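Local atomic coordinates of DUF871 domain-containing protein (Enterococcus faecalis, PDB entry 2P0O), a protein that is of uncharacterised function but is probably a 6-phospho-N-acetylmuramidase built on a TIM barrel joined to a cyclophilin-like domain. Residues 176-181 with 219-224. Residues are numbered along the deposited sequence; the frame is centred on the assembly and turned at random.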
loop_
_atom_site.group_PDB
_atom_site.type_symbol
_atom_site.label_atom_id
_atom_site.label_comp_id
_atom_site.label_asym_id
_atom_site.label_seq_id
_atom_site.Cartn_x
_atom_site.Cartn_y
_atom_site.Cartn_z
ATOM N N THR A 176 8.668 -0.223 -3.514
ATOM C CA THR A 176 7.878 0.715 -4.277
ATOM C C THR A 176 7.007 1.545 -3.325
ATOM O O THR A 176 6.753 1.141 -2.177
ATOM C CB THR A 176 6.986 -0.050 -5.286
ATOM O OG1 THR A 176 6.296 0.893 -6.108
ATOM C CG2 THR A 176 5.950 -0.903 -4.564
ATOM N N PHE A 177 6.537 2.689 -3.803
ATOM C CA PHE A 177 5.658 3.531 -3.024
ATOM C C PHE A 177 4.210 3.495 -3.515
ATOM O O PHE A 177 3.940 3.222 -4.691
ATOM C CB PHE A 177 6.129 5.001 -3.046
ATOM C CG PHE A 177 7.447 5.229 -2.358
ATOM C CD1 PHE A 177 7.508 5.412 -0.971
ATOM C CD2 PHE A 177 8.625 5.257 -3.093
ATOM C CE1 PHE A 177 8.719 5.639 -0.320
ATOM C CE2 PHE A 177 9.857 5.515 -2.467
ATOM C CZ PHE A 177 9.908 5.675 -1.065
ATOM N N VAL A 178 3.283 3.813 -2.609
ATOM C CA VAL A 178 1.951 4.208 -3.019
ATOM C C VAL A 178 1.736 5.573 -2.364
ATOM O O VAL A 178 2.378 5.886 -1.354
ATOM C CB VAL A 178 0.849 3.188 -2.584
ATOM C CG1 VAL A 178 1.002 1.860 -3.341
ATOM C CG2 VAL A 178 0.844 2.950 -1.056
ATOM N N PRO A 179 0.794 6.376 -2.906
ATOM C CA PRO A 179 0.527 7.662 -2.272
ATOM C C PRO A 179 -0.291 7.475 -0.989
ATOM O O PRO A 179 -0.887 6.405 -0.765
ATOM C CB PRO A 179 -0.275 8.415 -3.342
ATOM C CG PRO A 179 -1.028 7.324 -4.070
ATOM C CD PRO A 179 -0.080 6.123 -4.071
ATOM N N GLY A 180 -0.288 8.486 -0.134
ATOM C CA GLY A 180 -1.187 8.512 1.015
ATOM C C GLY A 180 -2.336 9.487 0.764
ATOM O O GLY A 180 -2.279 10.299 -0.172
ATOM N N ASP A 181 -3.370 9.422 1.598
ATOM C CA ASP A 181 -4.566 10.231 1.407
ATOM C C ASP A 181 -5.029 10.931 2.676
ATOM O O ASP A 181 -6.170 11.414 2.716
ATOM C CB ASP A 181 -5.705 9.351 0.865
ATOM C CG ASP A 181 -6.080 8.200 1.828
ATOM O OD1 ASP A 181 -5.294 7.896 2.750
ATOM O OD2 ASP A 181 -7.149 7.581 1.635
ATOM N N VAL A 219 5.933 -2.471 -0.021
ATOM C CA VAL A 219 5.165 -1.302 -0.414
ATOM C C VAL A 219 5.121 -0.295 0.739
ATOM O O VAL A 219 4.749 -0.666 1.863
ATOM C CB VAL A 219 3.723 -1.681 -0.838
ATOM C CG1 VAL A 219 2.992 -0.436 -1.348
ATOM C CG2 VAL A 219 3.748 -2.735 -1.923
ATOM N N TYR A 220 5.497 0.958 0.431
ATOM C CA TYR A 220 5.534 2.061 1.380
ATOM C C TYR A 220 4.570 3.185 1.018
ATOM O O TYR A 220 4.461 3.578 -0.136
ATOM C CB TYR A 220 6.954 2.647 1.462
ATOM C CG TYR A 220 7.888 1.832 2.357
ATOM C CD1 TYR A 220 8.125 0.465 2.091
ATOM C CD2 TYR A 220 8.536 2.421 3.465
ATOM C CE1 TYR A 220 8.970 -0.293 2.905
ATOM C CE2 TYR A 220 9.406 1.659 4.306
ATOM C CZ TYR A 220 9.612 0.306 4.001
ATOM O OH TYR A 220 10.442 -0.469 4.767
ATOM N N ILE A 221 3.909 3.735 2.027
ATOM C CA ILE A 221 3.169 4.978 1.856
ATOM C C ILE A 221 4.191 6.086 1.604
ATOM O O ILE A 221 5.100 6.298 2.429
ATOM C CB ILE A 221 2.311 5.362 3.105
ATOM C CG1 ILE A 221 1.602 4.126 3.708
ATOM C CG2 ILE A 221 1.330 6.513 2.749
ATOM C CD1 ILE A 221 0.667 3.425 2.715
ATOM N N GLY A 222 4.021 6.803 0.486
ATOM C CA GLY A 222 4.917 7.907 0.131
ATOM C C GLY A 222 4.631 9.175 0.904
ATOM O O GLY A 222 5.569 9.844 1.378
ATOM N N ASP A 223 3.349 9.548 1.027
ATOM C CA ASP A 223 2.993 10.763 1.774
ATOM C C ASP A 223 3.089 10.605 3.310
ATOM O O ASP A 223 3.206 9.479 3.806
ATOM C CB ASP A 223 1.592 11.198 1.404
ATOM C CG ASP A 223 1.482 11.581 -0.036
ATOM O OD1 ASP A 223 1.758 12.749 -0.345
ATOM O OD2 ASP A 223 1.120 10.713 -0.865
ATOM N N PRO A 224 3.061 11.732 4.066
ATOM C CA PRO A 224 3.116 11.675 5.533
ATOM C C PRO A 224 2.146 10.721 6.254
ATOM O O PRO A 224 2.556 10.087 7.228
ATOM C CB PRO A 224 2.866 13.132 5.955
ATOM C CG PRO A 224 3.468 13.960 4.812
ATOM C CD PRO A 224 3.099 13.121 3.571
#
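The ring of Phe177 touches Tyr220 through CD1, which lies 3.7 Å from Tyr220 CB; the tyrosine contributes this first side-chain carbon, and its own ring leads away. The carbonyl carbon of Ile221 sits at the phenylalanine's edge, near the ring plane, and Gly222 CA approaches obliquely. From elsewhere in the barrel domain, Phe35 and Tyr147 pack edge-to-face with Phe177, and Trp144 does the same with Tyr220. The carboxylate of Asp223 takes the backbone N-H of Gly180: N to OD2 is 2.7 Å, on the anti side of the oxygen and 18° out of the carboxylate plane. OD2 also accepts from Leu192 N and OD1 from Arg185 N, so three backbone N-H groups fix this buried acid and tie together the loops beyond the strands. Its CG stands beside its own backbone N (chi1 -64°), with the carboxylate directed at Gly180.

Between the strands runs a parallel ladder. Tyr220 N gives to Thr176 O at 2.9 Å, Val178 N to Tyr220 O at 2.7 Å, and Gly222 N to Val178 O at 2.6 Å, the last continuing the pattern past the end of strand 219-221. On the face opposite the two aromatic side chains, Val178 bridges two neighbours: its CG1 meets Val219 CG1 at 3.6 Å, the side chains crossing at about a right angle, and its CG2 reaches Ile221 CD1 at 3.8 Å. Helix 203-212 covers this face, with Ala206 and Leu210 against Val178. Strand, covering helix and strand form a beta-alpha-beta crossover, here joining the seventh and eighth strands of a TIM barrel, whose closure continues through backbone bonds from Val219 and Ile221 to strand 4-8.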